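Local coordinates for protein endo-beta-1,2-glucanase (Talaromyces funiculosus, PDB 6IMV) that hydrolyses beta-1,2-glucans at internal linkages, as a fungal endo-beta-1,2-glucanase, at residues A[58-63]-A[74-79]; A[295-301]-A[367-373]; A[362-366]-A[376-380]; A[412-418]-A[430-436]. One frame throughout, in Å; residues are numbered along the deposited sequence.

Contact 1 of 4, residues A[58-63]-A[74-79]; sequences SYDGTN and KHPFSA. With BGC (beta-D-glucopyranose), chain I.
Asp60 and His75 lie side by side, carboxylate and imidazole only 8° from coplanar, and His75 ND1 donates to Asp60 OD2 over 2.7 Å, in the ring plane and on the anti lone pair of that oxygen. With its CG anti to the backbone N (chi1 177°), Asp60 reaches both the imidazole and the glucose. The packing is tightest at the inner end of this antiparallel hairpin. There Ser78 OG donates to Ser58 OG (2.7 Å), itself bonded to Glu83, and Asp60 N donates in the carbonyl plane to Phe77 O (2.8 Å). Gly61 O accepts from His75 N. The looser side is the 74-79 strand, where Lys74, His75 and Pro76 are partly exposed. Lys74 lays its CD over one face of the buried Tyr59 ring, 3.7 Å from the centroid, while the carbonyl of His75 presses on Tyr59 CB. With a serine instead of Tyr59, the Lys74 chain would probably lose its aromatic bed and swing freely. Nearby, a water bridges His75 NE2 (2.6 Å) and Asn63 OD1, whereas Asn63 ND2 turns to Val73 O. On the sugar side, Phe77 meets glucose O3 at its ring edge. Glucose O4 donates to Asp60 OD2 (2.6 Å) and O6 to Asp60 OD1 (2.7 Å), so both carboxylate oxygens grip the sugar, while His75, a second-shell residue, probably helps to set the rotation of the carboxylate.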
# COMPACT_ATOMS: atom_id res chain seq x y z
N SER A 58 2.18 -14.05 1.76
CA SER A 58 1.74 -13.44 0.52
C SER A 58 2.67 -13.86 -0.62
O SER A 58 3.85 -14.12 -0.41
CB SER A 58 1.65 -11.93 0.61
OG SER A 58 2.93 -11.34 0.77
N TYR A 59 2.08 -13.96 -1.82
CA TYR A 59 2.79 -13.80 -3.08
C TYR A 59 2.52 -12.38 -3.59
O TYR A 59 1.43 -11.87 -3.36
CB TYR A 59 2.26 -14.77 -4.14
CG TYR A 59 2.44 -16.23 -3.83
CD1 TYR A 59 3.70 -16.78 -3.67
CD2 TYR A 59 1.34 -17.07 -3.69
CE1 TYR A 59 3.87 -18.12 -3.38
CE2 TYR A 59 1.49 -18.42 -3.41
CZ TYR A 59 2.76 -18.94 -3.26
OH TYR A 59 2.92 -20.26 -2.98
N ASP A 60 3.47 -11.80 -4.33
CA ASP A 60 3.26 -10.50 -4.97
C ASP A 60 1.92 -10.51 -5.73
O ASP A 60 1.17 -9.53 -5.70
CB ASP A 60 4.40 -10.15 -5.92
CG ASP A 60 4.18 -8.83 -6.66
OD1 ASP A 60 3.88 -7.83 -5.99
OD2 ASP A 60 4.30 -8.83 -7.90
N GLY A 61 1.65 -11.62 -6.41
CA GLY A 61 0.41 -11.82 -7.14
C GLY A 61 0.56 -12.93 -8.17
O GLY A 61 1.34 -13.85 -7.98
N THR A 62 -0.19 -12.83 -9.26
CA THR A 62 -0.15 -13.85 -10.30
C THR A 62 -0.55 -13.25 -11.65
O THR A 62 -1.39 -12.35 -11.74
CB THR A 62 -1.05 -15.04 -9.96
OG1 THR A 62 -0.91 -16.01 -11.01
CG2 THR A 62 -2.51 -14.68 -9.85
N ASN A 63 0.05 -13.80 -12.71
CA ASN A 63 -0.39 -13.58 -14.07
C ASN A 63 -1.73 -14.30 -14.27
O ASN A 63 -2.00 -15.31 -13.61
CB ASN A 63 0.63 -14.10 -15.08
CG ASN A 63 1.96 -13.39 -14.98
OD1 ASN A 63 2.14 -12.34 -15.58
ND2 ASN A 63 2.88 -13.97 -14.22
N LYS A 74 2.00 -17.71 -11.01
CA LYS A 74 2.16 -16.84 -9.84
C LYS A 74 3.54 -16.15 -9.86
O LYS A 74 4.48 -16.63 -10.46
CB LYS A 74 1.96 -17.63 -8.55
CG LYS A 74 3.06 -18.63 -8.18
CD LYS A 74 2.79 -19.27 -6.84
CE LYS A 74 3.41 -20.64 -6.69
NZ LYS A 74 2.70 -21.63 -7.54
N HIS A 75 3.63 -15.01 -9.17
CA HIS A 75 4.89 -14.47 -8.70
C HIS A 75 5.24 -15.17 -7.39
O HIS A 75 4.50 -15.01 -6.42
CB HIS A 75 4.82 -12.94 -8.48
CG HIS A 75 4.75 -12.14 -9.74
ND1 HIS A 75 4.59 -10.76 -9.73
CD2 HIS A 75 4.81 -12.51 -11.04
CE1 HIS A 75 4.55 -10.32 -10.97
NE2 HIS A 75 4.71 -11.37 -11.80
N PRO A 76 6.35 -15.94 -7.32
CA PRO A 76 6.68 -16.72 -6.12
C PRO A 76 7.40 -15.91 -5.03
O PRO A 76 7.86 -16.47 -4.05
CB PRO A 76 7.63 -17.79 -6.69
CG PRO A 76 8.41 -17.03 -7.77
CD PRO A 76 7.38 -16.09 -8.37
N PHE A 77 7.52 -14.60 -5.24
CA PHE A 77 8.22 -13.70 -4.34
C PHE A 77 7.22 -12.68 -3.78
O PHE A 77 6.14 -12.50 -4.33
CB PHE A 77 9.36 -12.99 -5.07
CG PHE A 77 8.90 -12.23 -6.29
CD1 PHE A 77 8.41 -10.94 -6.17
CD2 PHE A 77 8.93 -12.81 -7.54
CE1 PHE A 77 7.97 -10.24 -7.28
CE2 PHE A 77 8.49 -12.11 -8.65
CZ PHE A 77 8.01 -10.83 -8.52
N SER A 78 7.61 -12.03 -2.68
CA SER A 78 6.83 -10.95 -2.08
C SER A 78 7.76 -10.14 -1.17
O SER A 78 8.98 -10.28 -1.25
CB SER A 78 5.59 -11.48 -1.36
OG SER A 78 4.67 -10.43 -1.06
N ALA A 79 7.17 -9.27 -0.36
CA ALA A 79 7.92 -8.36 0.49
C ALA A 79 7.01 -7.87 1.61
O ALA A 79 5.79 -8.08 1.55
CB ALA A 79 8.47 -7.22 -0.33
C2 BGC I . 8.43 -5.47 -8.72
C3 BGC I . 7.26 -6.23 -9.36
C4 BGC I . 5.99 -6.17 -8.50
C5 BGC I . 5.72 -4.73 -8.05
C6 BGC I . 4.51 -4.59 -7.12
C1 BGC I . 7.99 -4.07 -8.29
O1 BGC I . 9.03 -3.32 -7.65
O2 BGC I . 9.46 -5.32 -9.69
O3 BGC I . 7.62 -7.59 -9.60
O4 BGC I . 4.84 -6.70 -9.20
O5 BGC I . 6.89 -4.20 -7.40
O6 BGC I . 4.79 -5.28 -5.90
O HOH W 1 4.45 -11.12 -14.38

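Contact 2 of 4, residues A[295-301]-A[367-373]; sequences VQKGYWF and IPSIANQ. With NAG (2-acetamido-2-deoxy-beta-D-glucopyranose), chain H; GLC (alpha-D-glucopyranose), chain D.
Tyr299 and Gln373 are brought face to chain by their torsions: Tyr299 CG stands anti to the backbone N (chi1 -165°), and Gln373 keeps CG beside its own backbone N (chi1 -60°), which puts that carbon over the ring, 3.8 Å from the centroid. A bend at chi2 then swings the Gln373 amide alongside, its plane 17° from the ring's, and its NE2 donates almost in its own plane to Asn372 OD1 (2.9 Å). Trp300 flanks the same glutamine, CD1 against Gln373 CB at 3.5 Å, and a water joins Trp300 NE1 to Gln373 OE1. On the opposite face of Tyr299 sits C6 of the alpha-glucose, 3.6 Å from Tyr299 CG. A serine in place of Tyr299 would probably open a gap between the sugar and Gln373 and leave both without their shared ring. Deeper in, Ile370 CD1 stands over the centre of the Phe301 ring, 3.5 Å from its centroid. Gly298 pairs with this segment twice, its N donating to Ile370 O (2.9 Å) and its O accepting from Asn372 N; Tyr299 O and Trp300 O accept from Gln373 N and Ile367 N. Asn372 ND2 carries an N-acetylglucosamine in an Asn-X-Thr sequon. An aromatic ring laid against a sugar, as Tyr299 is, is typical of carbohydrate-binding sites.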
# COMPACT_ATOMS: atom_id res chain seq x y z
N VAL A 295 -0.05 21.69 -3.09
CA VAL A 295 0.11 20.30 -2.70
C VAL A 295 1.50 20.11 -2.09
O VAL A 295 2.42 20.91 -2.28
CB VAL A 295 -0.08 19.36 -3.90
CG1 VAL A 295 -1.47 19.49 -4.48
CG2 VAL A 295 0.98 19.57 -4.98
N GLN A 296 1.63 18.99 -1.38
CA GLN A 296 2.92 18.41 -1.05
C GLN A 296 3.58 17.89 -2.33
O GLN A 296 3.01 17.03 -3.02
CB GLN A 296 2.75 17.26 -0.06
CG GLN A 296 4.07 16.57 0.29
CD GLN A 296 3.83 15.43 1.23
OE1 GLN A 296 3.91 15.58 2.44
NE2 GLN A 296 3.51 14.27 0.67
N LYS A 297 4.78 18.39 -2.62
CA LYS A 297 5.54 17.93 -3.77
C LYS A 297 5.81 16.43 -3.63
O LYS A 297 6.21 15.97 -2.56
CB LYS A 297 6.83 18.73 -3.90
CG LYS A 297 7.56 18.55 -5.22
CD LYS A 297 8.82 19.39 -5.28
CE LYS A 297 9.52 19.25 -6.61
NZ LYS A 297 10.71 20.12 -6.67
N GLY A 298 5.55 15.68 -4.70
CA GLY A 298 5.70 14.23 -4.72
C GLY A 298 7.08 13.81 -5.20
O GLY A 298 7.90 14.62 -5.61
N TYR A 299 7.34 12.50 -5.14
CA TYR A 299 8.52 11.96 -5.78
C TYR A 299 8.24 11.90 -7.28
O TYR A 299 8.89 12.62 -8.07
CB TYR A 299 8.94 10.63 -5.14
CG TYR A 299 10.34 10.21 -5.50
CD1 TYR A 299 11.44 10.94 -5.08
CD2 TYR A 299 10.57 9.11 -6.32
CE1 TYR A 299 12.73 10.58 -5.43
CE2 TYR A 299 11.85 8.73 -6.67
CZ TYR A 299 12.93 9.47 -6.23
OH TYR A 299 14.19 9.09 -6.59
N TRP A 300 7.25 11.09 -7.67
CA TRP A 300 6.60 11.16 -8.99
C TRP A 300 5.21 11.77 -8.88
O TRP A 300 4.63 12.12 -9.90
CB TRP A 300 6.50 9.77 -9.62
CG TRP A 300 7.82 9.09 -9.80
CD1 TRP A 300 8.79 9.41 -10.70
CD2 TRP A 300 8.31 7.96 -9.06
NE1 TRP A 300 9.86 8.58 -10.55
CE2 TRP A 300 9.59 7.66 -9.57
CE3 TRP A 300 7.79 7.18 -8.01
CZ2 TRP A 300 10.35 6.61 -9.07
CZ3 TRP A 300 8.55 6.15 -7.52
CH2 TRP A 300 9.82 5.88 -8.04
N PHE A 301 4.68 11.86 -7.66
CA PHE A 301 3.24 12.07 -7.36
C PHE A 301 2.43 10.87 -7.86
O PHE A 301 1.27 11.01 -8.26
CB PHE A 301 2.72 13.40 -7.93
CG PHE A 301 1.70 14.07 -7.06
CD1 PHE A 301 2.10 14.92 -6.03
CD2 PHE A 301 0.34 13.83 -7.22
CE1 PHE A 301 1.17 15.53 -5.20
CE2 PHE A 301 -0.59 14.45 -6.40
CZ PHE A 301 -0.17 15.30 -5.39
N ILE A 367 2.44 12.73 -11.72
CA ILE A 367 2.09 14.08 -12.17
C ILE A 367 3.37 14.91 -12.13
O ILE A 367 3.75 15.42 -11.08
CB ILE A 367 0.97 14.69 -11.32
CG1 ILE A 367 -0.24 13.75 -11.24
CG2 ILE A 367 0.59 16.07 -11.85
CD1 ILE A 367 -1.46 14.36 -10.60
N PRO A 368 4.08 15.01 -13.27
CA PRO A 368 5.43 15.56 -13.30
C PRO A 368 5.59 17.00 -12.79
O PRO A 368 6.61 17.30 -12.20
CB PRO A 368 5.87 15.52 -14.78
CG PRO A 368 4.76 14.85 -15.56
CD PRO A 368 3.64 14.52 -14.58
N SER A 369 4.59 17.86 -13.01
CA SER A 369 4.71 19.30 -12.69
C SER A 369 4.73 19.54 -11.17
O SER A 369 5.03 20.64 -10.73
CB SER A 369 3.61 20.10 -13.35
OG SER A 369 2.33 19.67 -12.90
N ILE A 370 4.37 18.53 -10.37
CA ILE A 370 4.34 18.65 -8.91
C ILE A 370 5.17 17.52 -8.29
O ILE A 370 4.85 17.03 -7.20
CB ILE A 370 2.88 18.66 -8.40
CG1 ILE A 370 2.07 17.49 -8.97
CG2 ILE A 370 2.23 20.00 -8.71
CD1 ILE A 370 0.67 17.37 -8.42
N ALA A 371 6.22 17.11 -9.00
CA ALA A 371 7.05 15.94 -8.68
C ALA A 371 8.53 16.33 -8.70
O ALA A 371 8.95 17.14 -9.52
CB ALA A 371 6.77 14.82 -9.65
N ASN A 372 9.30 15.71 -7.81
CA ASN A 372 10.75 15.79 -7.79
C ASN A 372 11.33 15.22 -9.10
O ASN A 372 12.25 15.79 -9.69
CB ASN A 372 11.31 15.01 -6.60
CG ASN A 372 12.80 15.16 -6.45
OD1 ASN A 372 13.56 14.29 -6.87
ND2 ASN A 372 13.22 16.27 -5.88
N GLN A 373 10.76 14.09 -9.54
CA GLN A 373 11.20 13.36 -10.71
C GLN A 373 10.26 13.65 -11.88
O GLN A 373 9.15 13.12 -11.93
CB GLN A 373 11.22 11.87 -10.40
CG GLN A 373 12.15 11.51 -9.25
CD GLN A 373 13.59 11.60 -9.67
OE1 GLN A 373 14.03 10.93 -10.59
NE2 GLN A 373 14.35 12.42 -8.97
C1 NAG H . 14.62 16.55 -5.65
C2 NAG H . 14.97 17.99 -6.01
C3 NAG H . 16.41 18.24 -5.59
C4 NAG H . 16.52 18.03 -4.08
C5 NAG H . 16.23 16.55 -3.80
C6 NAG H . 16.32 16.18 -2.32
C7 NAG H . 13.82 18.91 -7.98
C8 NAG H . 13.82 19.00 -9.47
N2 NAG H . 14.83 18.23 -7.43
O3 NAG H . 16.76 19.57 -5.93
O4 NAG H . 17.78 18.49 -3.59
O5 NAG H . 14.90 16.28 -4.26
O6 NAG H . 15.59 17.14 -1.53
O7 NAG H . 12.93 19.40 -7.33
C1 GLC D . 11.85 4.47 -3.73
C2 GLC D . 10.78 3.60 -3.11
C3 GLC D . 9.40 4.16 -3.38
C4 GLC D . 9.31 5.58 -2.84
C5 GLC D . 10.41 6.42 -3.47
C6 GLC D . 10.46 7.82 -2.85
O1 GLC D . 11.68 4.34 -5.16
O2 GLC D . 10.88 2.30 -3.70
O3 GLC D . 8.38 3.37 -2.78
O4 GLC D . 8.00 6.11 -3.08
O5 GLC D . 11.69 5.81 -3.28
O6 GLC D . 10.76 7.74 -1.45
O HOH W 2 12.47 8.40 -11.43

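Contact 3 of 4, residues A[362-366]-A[376-380]; sequences ISNAG and QELDV. With NAG (2-acetamido-2-deoxy-beta-D-glucopyranose), chain C.
Asn364, the centre of an inverse gamma turn, accepts at its O from Glu377 N (2.9 Å, bent to 141°), the one backbone bond between two irregular segments of the loop that joins strands 357-362 and 380-381. Gln376, with its chain extended beyond CG, brings OE1 to Gly366 N, a weak bond at 2.8 Å; its NE2 faces the other way, to Trp300 O and Gln373 O. Asn364 sets its amide almost perpendicular to the Glu377 carboxylate and gives ND2 to Ile375 O. Ala365 CB and Leu378 CD2 lie against backbone carbonyls, those of Glu377 and Gly366. Ile362 crosses Glu377 at about a right angle, so that CG2 lies against Glu377 CB while CD1 makes an apolar contact with Val380 CG2 (3.6 Å) and reaches Glu377 OE2 (3.5 Å). Glu377 runs straight out, CG anti to the backbone N (chi1 -176°), and its OE1 accepts from N2 of an N-acetylglucosamine (3.0 Å) of a glycan attached to the protein, whose acetyl methyl packs on Ile362 CG1. Asp379 OD2 makes a salt bridge to Arg421. Asp379 OD1 lies only 2.6 Å from Glu377 OE2, a separation that would be easier to explain if one of the two acids were protonated.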
# COMPACT_ATOMS: atom_id res chain seq x y z
N ILE A 362 6.75 0.04 -14.41
CA ILE A 362 6.76 1.50 -14.57
C ILE A 362 6.68 2.15 -13.19
O ILE A 362 5.59 2.25 -12.63
CB ILE A 362 5.60 1.99 -15.46
CG1 ILE A 362 5.51 1.25 -16.80
CG2 ILE A 362 5.69 3.49 -15.67
CD1 ILE A 362 4.14 1.33 -17.46
N SER A 363 7.83 2.58 -12.67
CA SER A 363 7.94 3.30 -11.40
C SER A 363 7.42 4.73 -11.53
O SER A 363 6.73 5.24 -10.64
CB SER A 363 9.36 3.34 -10.91
OG SER A 363 9.80 2.05 -10.52
N ASN A 364 7.82 5.37 -12.63
CA ASN A 364 7.79 6.81 -12.79
C ASN A 364 6.48 7.24 -13.46
O ASN A 364 6.50 7.90 -14.50
CB ASN A 364 9.04 7.30 -13.53
CG ASN A 364 9.20 6.69 -14.91
OD1 ASN A 364 8.75 5.58 -15.16
ND2 ASN A 364 9.83 7.41 -15.82
N ALA A 365 5.35 6.91 -12.83
CA ALA A 365 4.03 7.29 -13.32
C ALA A 365 3.30 8.11 -12.25
O ALA A 365 2.95 7.60 -11.18
CB ALA A 365 3.23 6.07 -13.71
N GLY A 366 3.08 9.39 -12.56
CA GLY A 366 2.42 10.31 -11.65
C GLY A 366 2.05 11.61 -12.34
O GLY A 366 1.43 11.60 -13.40
N GLN A 376 8.87 10.97 -16.72
CA GLN A 376 7.76 10.10 -16.35
C GLN A 376 7.20 9.40 -17.59
O GLN A 376 7.20 9.96 -18.68
CB GLN A 376 6.67 10.89 -15.63
CG GLN A 376 7.13 11.44 -14.29
CD GLN A 376 6.01 11.70 -13.30
OE1 GLN A 376 4.85 11.39 -13.55
NE2 GLN A 376 6.35 12.33 -12.18
N GLU A 377 6.74 8.16 -17.39
CA GLU A 377 5.98 7.40 -18.37
C GLU A 377 4.51 7.46 -17.96
O GLU A 377 4.15 7.00 -16.85
CB GLU A 377 6.48 5.96 -18.44
CG GLU A 377 5.77 5.15 -19.51
CD GLU A 377 6.24 3.72 -19.71
OE1 GLU A 377 7.37 3.41 -19.32
OE2 GLU A 377 5.45 2.91 -20.27
N LEU A 378 3.67 8.00 -18.86
CA LEU A 378 2.26 8.28 -18.60
C LEU A 378 1.35 7.58 -19.62
O LEU A 378 0.24 8.04 -19.89
CB LEU A 378 2.06 9.80 -18.66
CG LEU A 378 2.89 10.61 -17.67
CD1 LEU A 378 2.63 12.10 -17.84
CD2 LEU A 378 2.60 10.16 -16.24
N ASP A 379 1.79 6.44 -20.17
CA ASP A 379 0.97 5.74 -21.16
C ASP A 379 0.09 4.66 -20.49
O ASP A 379 -0.81 4.15 -21.13
CB ASP A 379 1.82 5.18 -22.30
CG ASP A 379 2.90 4.21 -21.87
OD1 ASP A 379 3.18 4.11 -20.67
OD2 ASP A 379 3.44 3.55 -22.74
N VAL A 380 0.35 4.35 -19.21
CA VAL A 380 -0.34 3.28 -18.49
C VAL A 380 -0.97 3.83 -17.20
O VAL A 380 -0.29 4.48 -16.39
CB VAL A 380 0.63 2.11 -18.19
CG1 VAL A 380 0.01 1.07 -17.25
CG2 VAL A 380 1.13 1.48 -19.48
C1 NAG C . 6.02 -0.35 -21.31
C2 NAG C . 7.48 0.05 -21.43
C3 NAG C . 7.62 1.04 -22.58
C4 NAG C . 7.14 0.40 -23.87
C5 NAG C . 5.74 -0.18 -23.69
C6 NAG C . 5.37 -1.03 -24.90
C7 NAG C . 8.54 -0.06 -19.22
C8 NAG C . 9.07 0.75 -18.08
N2 NAG C . 7.97 0.63 -20.20
O3 NAG C . 8.97 1.44 -22.71
O4 NAG C . 7.09 1.43 -24.87
O5 NAG C . 5.64 -1.00 -22.52
O6 NAG C . 4.02 -1.45 -24.75
O7 NAG C . 8.63 -1.28 -19.25

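Contact 4 of 4, residues A[412-418]-A[430-436]; sequences NIYGSTE and LLTWDSK. With BGC (beta-D-glucopyranose), chain I.
Glu418 and Leu430 run side by side, pointing the same way, with Glu418 CD 3.9 Å from Leu430 CD2. The glutamate bends at chi2 (90°), which turns its carboxylate across Thr432 toward the start of the helix that follows. Two hydroxyls then grip one oxygen: Thr432 OG1 donates to the syn lone pair of Glu418 OE1 (2.7 Å), and Ser435 OG reaches the same OE1 (2.7 Å) from above the carboxylate plane, 48° out of it. The second oxygen, OE2, accepts from Asn348 and from a water that also donates to Thr432 OG1. Thr432 is the N-cap, its OG1 accepting from Ser435 N (3.2 Å), so its hydroxyl is shared between Glu418 and the helix end, while its CG2 and Asp434 line the glucose pocket. These segments form an antiparallel beta hairpin, strands 415-421 and 427-432, running into helix 433-443; Glu418 N donates to Leu430 O across it. At the other end a type I turn from Asn412 to Gly415, stiffened by an Asx turn from Asn412 OD1 to Tyr414 N, meets Leu431 and Lys436. Leu431 stands at about a right angle to Tyr414, CD1 on the ring's CD2 at 3.5 Å, and slides antiparallel past Asn412, its CD2 3.3 Å from ND2. Lys436, curled at chi3 and chi4, tucks NZ between Tyr414 O (2.7 Å) and Ser416 O (2.9 Å), the latter approached in the carbonyl plane on a lone pair. Glu41 also forms a salt bridge with it, probably offsetting part of its charge.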
# COMPACT_ATOMS: atom_id res chain seq x y z
N ASN A 412 -11.73 -9.13 -13.94
CA ASN A 412 -11.49 -10.56 -14.02
C ASN A 412 -12.18 -11.23 -12.83
O ASN A 412 -12.70 -10.55 -11.96
CB ASN A 412 -9.99 -10.85 -14.07
CG ASN A 412 -9.25 -10.29 -12.88
OD1 ASN A 412 -9.31 -10.85 -11.79
ND2 ASN A 412 -8.54 -9.19 -13.08
N ILE A 413 -12.13 -12.57 -12.79
CA ILE A 413 -12.80 -13.37 -11.74
C ILE A 413 -12.10 -13.21 -10.38
O ILE A 413 -12.54 -13.82 -9.40
CB ILE A 413 -12.91 -14.85 -12.13
CG1 ILE A 413 -11.55 -15.51 -12.40
CG2 ILE A 413 -13.87 -15.04 -13.29
CD1 ILE A 413 -11.61 -17.02 -12.43
N TYR A 414 -11.02 -12.42 -10.33
CA TYR A 414 -10.36 -12.07 -9.06
C TYR A 414 -10.45 -10.56 -8.80
O TYR A 414 -9.68 -10.03 -7.98
CB TYR A 414 -8.90 -12.53 -9.09
CG TYR A 414 -8.67 -13.89 -9.69
CD1 TYR A 414 -8.77 -15.04 -8.92
CD2 TYR A 414 -8.37 -14.04 -11.04
CE1 TYR A 414 -8.58 -16.30 -9.48
CE2 TYR A 414 -8.15 -15.28 -11.61
CZ TYR A 414 -8.26 -16.41 -10.82
OH TYR A 414 -8.06 -17.63 -11.40
N GLY A 415 -11.39 -9.88 -9.48
CA GLY A 415 -11.62 -8.43 -9.30
C GLY A 415 -10.96 -7.61 -10.40
O GLY A 415 -10.95 -8.02 -11.56
N SER A 416 -10.40 -6.46 -10.03
CA SER A 416 -9.79 -5.53 -11.00
C SER A 416 -8.47 -6.12 -11.54
O SER A 416 -7.77 -6.89 -10.86
CB SER A 416 -9.58 -4.16 -10.41
OG SER A 416 -8.65 -4.19 -9.32
N THR A 417 -8.17 -5.74 -12.78
CA THR A 417 -6.92 -6.07 -13.45
C THR A 417 -5.87 -5.00 -13.12
O THR A 417 -6.22 -3.84 -12.84
CB THR A 417 -7.18 -6.21 -14.96
OG1 THR A 417 -8.27 -7.11 -15.15
CG2 THR A 417 -5.98 -6.70 -15.73
N GLU A 418 -4.59 -5.39 -13.18
CA GLU A 418 -3.43 -4.56 -12.75
C GLU A 418 -3.49 -3.16 -13.38
O GLU A 418 -3.45 -2.14 -12.67
CB GLU A 418 -2.13 -5.28 -13.12
CG GLU A 418 -0.86 -4.46 -12.87
CD GLU A 418 -0.20 -4.59 -11.51
OE1 GLU A 418 -0.81 -5.20 -10.62
OE2 GLU A 418 0.92 -4.06 -11.35
N LEU A 430 -2.49 -9.28 -15.08
CA LEU A 430 -1.77 -9.53 -13.86
C LEU A 430 -2.64 -9.08 -12.68
O LEU A 430 -3.48 -8.19 -12.82
CB LEU A 430 -0.46 -8.73 -13.95
CG LEU A 430 0.50 -8.89 -12.77
CD1 LEU A 430 1.15 -10.26 -12.79
CD2 LEU A 430 1.56 -7.80 -12.79
N LEU A 431 -2.43 -9.73 -11.53
CA LEU A 431 -2.99 -9.33 -10.25
C LEU A 431 -1.84 -9.12 -9.26
O LEU A 431 -0.97 -9.97 -9.17
CB LEU A 431 -3.91 -10.43 -9.72
CG LEU A 431 -4.86 -11.08 -10.72
CD1 LEU A 431 -5.47 -12.34 -10.11
CD2 LEU A 431 -5.95 -10.11 -11.18
N THR A 432 -1.85 -8.01 -8.51
CA THR A 432 -0.93 -7.82 -7.39
C THR A 432 -1.68 -7.21 -6.20
O THR A 432 -2.70 -6.56 -6.38
CB THR A 432 0.27 -6.94 -7.77
OG1 THR A 432 -0.20 -5.62 -8.05
CG2 THR A 432 1.05 -7.46 -8.96
N TRP A 433 -1.14 -7.44 -4.99
CA TRP A 433 -1.65 -6.80 -3.78
C TRP A 433 -1.65 -5.28 -3.95
O TRP A 433 -2.64 -4.61 -3.63
CB TRP A 433 -0.85 -7.19 -2.53
CG TRP A 433 -1.05 -8.60 -2.11
CD1 TRP A 433 -0.39 -9.70 -2.58
CD2 TRP A 433 -2.00 -9.09 -1.14
NE1 TRP A 433 -0.84 -10.83 -1.96
CE2 TRP A 433 -1.83 -10.49 -1.07
CE3 TRP A 433 -2.96 -8.49 -0.32
CZ2 TRP A 433 -2.60 -11.30 -0.23
CZ3 TRP A 433 -3.72 -9.28 0.51
CH2 TRP A 433 -3.55 -10.67 0.54
N ASP A 434 -0.52 -4.76 -4.46
CA ASP A 434 -0.29 -3.32 -4.61
C ASP A 434 -1.40 -2.68 -5.47
O ASP A 434 -1.88 -1.59 -5.13
CB ASP A 434 1.11 -3.03 -5.17
CG ASP A 434 2.23 -3.09 -4.14
OD1 ASP A 434 2.40 -4.13 -3.51
OD2 ASP A 434 2.96 -2.08 -3.99
N SER A 435 -1.80 -3.33 -6.57
CA SER A 435 -2.75 -2.71 -7.54
C SER A 435 -4.21 -2.98 -7.17
O SER A 435 -5.10 -2.50 -7.85
CB SER A 435 -2.47 -3.14 -8.97
OG SER A 435 -2.94 -4.46 -9.22
N LYS A 436 -4.47 -3.75 -6.11
CA LYS A 436 -5.84 -4.23 -5.84
C LYS A 436 -6.25 -4.00 -4.38
O LYS A 436 -7.34 -3.47 -4.11
CB LYS A 436 -5.94 -5.71 -6.18
CG LYS A 436 -5.85 -6.03 -7.66
CD LYS A 436 -5.74 -7.52 -7.94
CE LYS A 436 -6.96 -8.32 -7.53
NZ LYS A 436 -8.18 -7.78 -8.18
C2 BGC I . 8.43 -5.47 -8.72
C3 BGC I . 7.26 -6.23 -9.36
C4 BGC I . 5.99 -6.17 -8.50
C5 BGC I . 5.72 -4.73 -8.05
C6 BGC I . 4.51 -4.59 -7.12
C1 BGC I . 7.99 -4.07 -8.29
O1 BGC I . 9.03 -3.32 -7.65
O2 BGC I . 9.46 -5.32 -9.69
O3 BGC I . 7.62 -7.59 -9.60
O4 BGC I . 4.84 -6.70 -9.20
O5 BGC I . 6.89 -4.20 -7.40
O6 BGC I . 4.79 -5.28 -5.90
O HOH W 3 -9.18 -3.11 -6.96
O HOH W 4 -6.48 -3.06 -10.25
O HOH W 5 1.67 -3.59 -8.82

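Contacts 1 and 4 share one antiparallel sheet: strands 57-64 and 427-432 are neighbours in it, Thr62 O and Leu431 N lie 2.8 Å apart in a probable hydrogen bond, and their centres are about 12 Å apart. Contacts 2 and 3 form a second pair, also about 12 Å between centres, whose segments alternate along the chain; the Trp300 ring lies against Asn364 CB between them. Contact 1 comes first along the chain and contact 4 last. The pairs do not touch: contacts 1 and 2 are about 29 Å apart between centres, contacts 3 and 4 about 18 Å. Contacts 1 and 4 face one bound glucose; contact 2 meets another glucose and an attached N-glycan, and contact 3 an attached glycan.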